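Local atomic coordinates of beta-galactosidase (Geobacillus stearothermophilus, PDB entry 4OIF), a protein that probably hydrolyses terminal non-reducing beta-D-galactose residues of beta-D-galactosides, as a zinc-containing trimeric enzyme of glycoside hydrolase family 42. Residues Gly19-Asp24 / Phe48-Phe53. Sequence-based numbering, arbitrary orientation.
Sequences GDYNPD and FTVGVF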
loop_
_atom_site.group_PDB
_atom_site.type_symbol
_atom_site.label_atom_id
_atom_site.label_comp_id
_atom_site.label_asym_id
_atom_site.label_seq_id
_atom_site.Cartn_x
_atom_site.Cartn_y
_atom_site.Cartn_z
ATOM N N GLY A 19 -33.633 5.363 -17.640
ATOM C CA GLY A 19 -32.400 4.651 -17.338
ATOM C C GLY A 19 -32.498 3.131 -17.196
ATOM O O GLY A 19 -33.463 2.500 -17.633
ATOM N N ASP A 20 -31.478 2.536 -16.590
ATOM C CA ASP A 20 -31.454 1.091 -16.428
ATOM C C ASP A 20 -32.653 0.609 -15.616
ATOM O O ASP A 20 -32.921 1.089 -14.507
ATOM C CB ASP A 20 -30.153 0.645 -15.761
ATOM C CG ASP A 20 -28.952 0.731 -16.696
ATOM O OD1 ASP A 20 -28.920 1.626 -17.569
ATOM O OD2 ASP A 20 -28.038 -0.105 -16.564
ATOM N N TYR A 21 -33.391 -0.333 -16.182
ATOM C CA TYR A 21 -34.563 -0.874 -15.507
ATOM C C TYR A 21 -34.386 -2.391 -15.398
ATOM O O TYR A 21 -34.147 -3.069 -16.404
ATOM C CB TYR A 21 -35.856 -0.483 -16.260
ATOM C CG TYR A 21 -37.118 -1.075 -15.678
ATOM C CD1 TYR A 21 -37.380 -0.979 -14.321
ATOM C CD2 TYR A 21 -38.052 -1.717 -16.485
ATOM C CE1 TYR A 21 -38.519 -1.519 -13.770
ATOM C CE2 TYR A 21 -39.204 -2.264 -15.939
ATOM C CZ TYR A 21 -39.425 -2.162 -14.575
ATOM O OH TYR A 21 -40.557 -2.693 -13.993
ATOM N N ASN A 22 -34.485 -2.915 -14.176
ATOM C CA ASN A 22 -34.195 -4.332 -13.921
ATOM C C ASN A 22 -35.325 -5.117 -13.273
ATOM O O ASN A 22 -35.166 -5.637 -12.169
ATOM C CB ASN A 22 -32.952 -4.451 -13.049
ATOM C CG ASN A 22 -31.731 -3.885 -13.722
ATOM O OD1 ASN A 22 -31.310 -4.386 -14.761
ATOM N ND2 ASN A 22 -31.157 -2.836 -13.145
ATOM N N PRO A 23 -36.465 -5.223 -13.970
ATOM C CA PRO A 23 -37.608 -5.980 -13.458
ATOM C C PRO A 23 -37.274 -7.454 -13.271
ATOM O O PRO A 23 -37.956 -8.131 -12.508
ATOM C CB PRO A 23 -38.668 -5.793 -14.551
ATOM C CG PRO A 23 -37.872 -5.543 -15.794
ATOM C CD PRO A 23 -36.705 -4.734 -15.339
ATOM N N ASP A 24 -36.233 -7.934 -13.942
ATOM C CA ASP A 24 -35.822 -9.328 -13.810
ATOM C C ASP A 24 -35.407 -9.651 -12.365
ATOM O O ASP A 24 -35.320 -10.815 -11.978
ATOM C CB ASP A 24 -34.687 -9.659 -14.804
ATOM C CG ASP A 24 -33.597 -8.578 -14.860
ATOM O OD1 ASP A 24 -33.920 -7.369 -14.998
ATOM O OD2 ASP A 24 -32.404 -8.942 -14.767
ATOM N N PHE A 48 -36.105 3.346 -21.098
ATOM C CA PHE A 48 -35.511 2.430 -20.128
ATOM C C PHE A 48 -34.618 1.376 -20.778
ATOM O O PHE A 48 -35.001 0.725 -21.752
ATOM C CB PHE A 48 -36.616 1.776 -19.290
ATOM C CG PHE A 48 -37.533 2.778 -18.655
ATOM C CD1 PHE A 48 -37.188 3.395 -17.465
ATOM C CD2 PHE A 48 -38.716 3.147 -19.278
ATOM C CE1 PHE A 48 -38.017 4.341 -16.901
ATOM C CE2 PHE A 48 -39.551 4.095 -18.714
ATOM C CZ PHE A 48 -39.202 4.694 -17.529
ATOM N N THR A 49 -33.421 1.237 -20.224
ATOM C CA THR A 49 -32.452 0.267 -20.677
ATOM C C THR A 49 -32.675 -1.068 -19.988
ATOM O O THR A 49 -32.423 -1.206 -18.788
ATOM C CB THR A 49 -31.035 0.745 -20.402
ATOM O OG1 THR A 49 -30.849 2.025 -21.014
ATOM C CG2 THR A 49 -30.034 -0.233 -20.964
ATOM N N VAL A 50 -33.151 -2.050 -20.752
ATOM C CA VAL A 50 -33.561 -3.322 -20.175
ATOM C C VAL A 50 -32.657 -4.467 -20.630
ATOM O O VAL A 50 -32.138 -4.463 -21.754
ATOM C CB VAL A 50 -35.039 -3.619 -20.522
ATOM C CG1 VAL A 50 -35.513 -4.927 -19.886
ATOM C CG2 VAL A 50 -35.904 -2.468 -20.042
ATOM N N GLY A 51 -32.437 -5.416 -19.725
ATOM C CA GLY A 51 -31.718 -6.637 -20.035
ATOM C C GLY A 51 -30.206 -6.639 -19.891
ATOM O O GLY A 51 -29.566 -7.591 -20.340
ATOM N N VAL A 52 -29.625 -5.611 -19.265
ATOM C CA VAL A 52 -28.161 -5.474 -19.238
ATOM C C VAL A 52 -27.495 -6.675 -18.551
ATOM O O VAL A 52 -26.463 -7.178 -19.003
ATOM C CB VAL A 52 -27.713 -4.164 -18.548
ATOM C CG1 VAL A 52 -26.206 -4.011 -18.624
ATOM C CG2 VAL A 52 -28.367 -2.972 -19.207
ATOM N N PHE A 53 -28.108 -7.162 -17.483
ATOM C CA PHE A 53 -27.576 -8.326 -16.803
ATOM C C PHE A 53 -28.631 -9.409 -16.678
ATOM O O PHE A 53 -28.700 -10.109 -15.665
ATOM C CB PHE A 53 -27.029 -7.925 -15.435
ATOM C CG PHE A 53 -25.967 -6.869 -15.515
ATOM C CD1 PHE A 53 -24.690 -7.189 -15.960
ATOM C CD2 PHE A 53 -26.247 -5.559 -15.185
ATOM C CE1 PHE A 53 -23.701 -6.224 -16.054
ATOM C CE2 PHE A 53 -25.262 -4.585 -15.278
ATOM C CZ PHE A 53 -23.987 -4.919 -15.721
HETATM O O HOH W 1 -29.622 3.534 -19.161
HETATM O O HOH W 2 -33.573 -5.692 -17.169
HETATM O O HOH W 3 -30.842 -3.357 -17.417
HETATM O O HOH W 4 -30.623 -7.009 -16.125
#
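D20 and T49 both turn their first side-chain branch beside the backbone N, CG at chi1 -73° and OG1 at -56°; the two side chains lie side by side and point the same way, into the interior of the TIM barrel. Their strands, 16-21 and 47-50, are parallel neighbours in a beta-alpha-beta unit whose crossover is helix 30-42. There OD1 of D20 lies 3.6 Å from CB of T49, and one water bridges the two ends, donating to D20 OD1 at 2.6 Å and accepting from T49 OG1. T49 also grips the backbone of 19-21 twice: its N donates to G19 O at 2.9 Å, and its O receives the nearly straight bond from Y21 N (172°).

On the opposite face, which carries Y21, F48 and V50, the contacts are apolar. CB of Y21 packs 3.9 Å from CB of F48, and V50 CG2 comes to the edge of the Y21 ring, while P23 CD sits over one face of it. The Y21 hydroxyl makes a hydrogen bond with OD2 of D36 in helix 30-42.

Past Y21 and V50 three waters take over from direct pairing. One accepts from G51 N beside Y21 O and D24 OD1, one from V52 N beside N22 OD1 and T49 O, and one from F53 N beside N22 OD1 and D24 OD2, bridging the segments at the C-terminal end of the strands, where a TIM barrel carries its active site. V52 and F53 here touch N157, and F53 also R119, both predicted to bind substrate; W196 of a second subunit meets the F53 ring. The side chains of V52 and D20 cross at about a right angle, with V52 CG2 3.9 Å from D20 OD2.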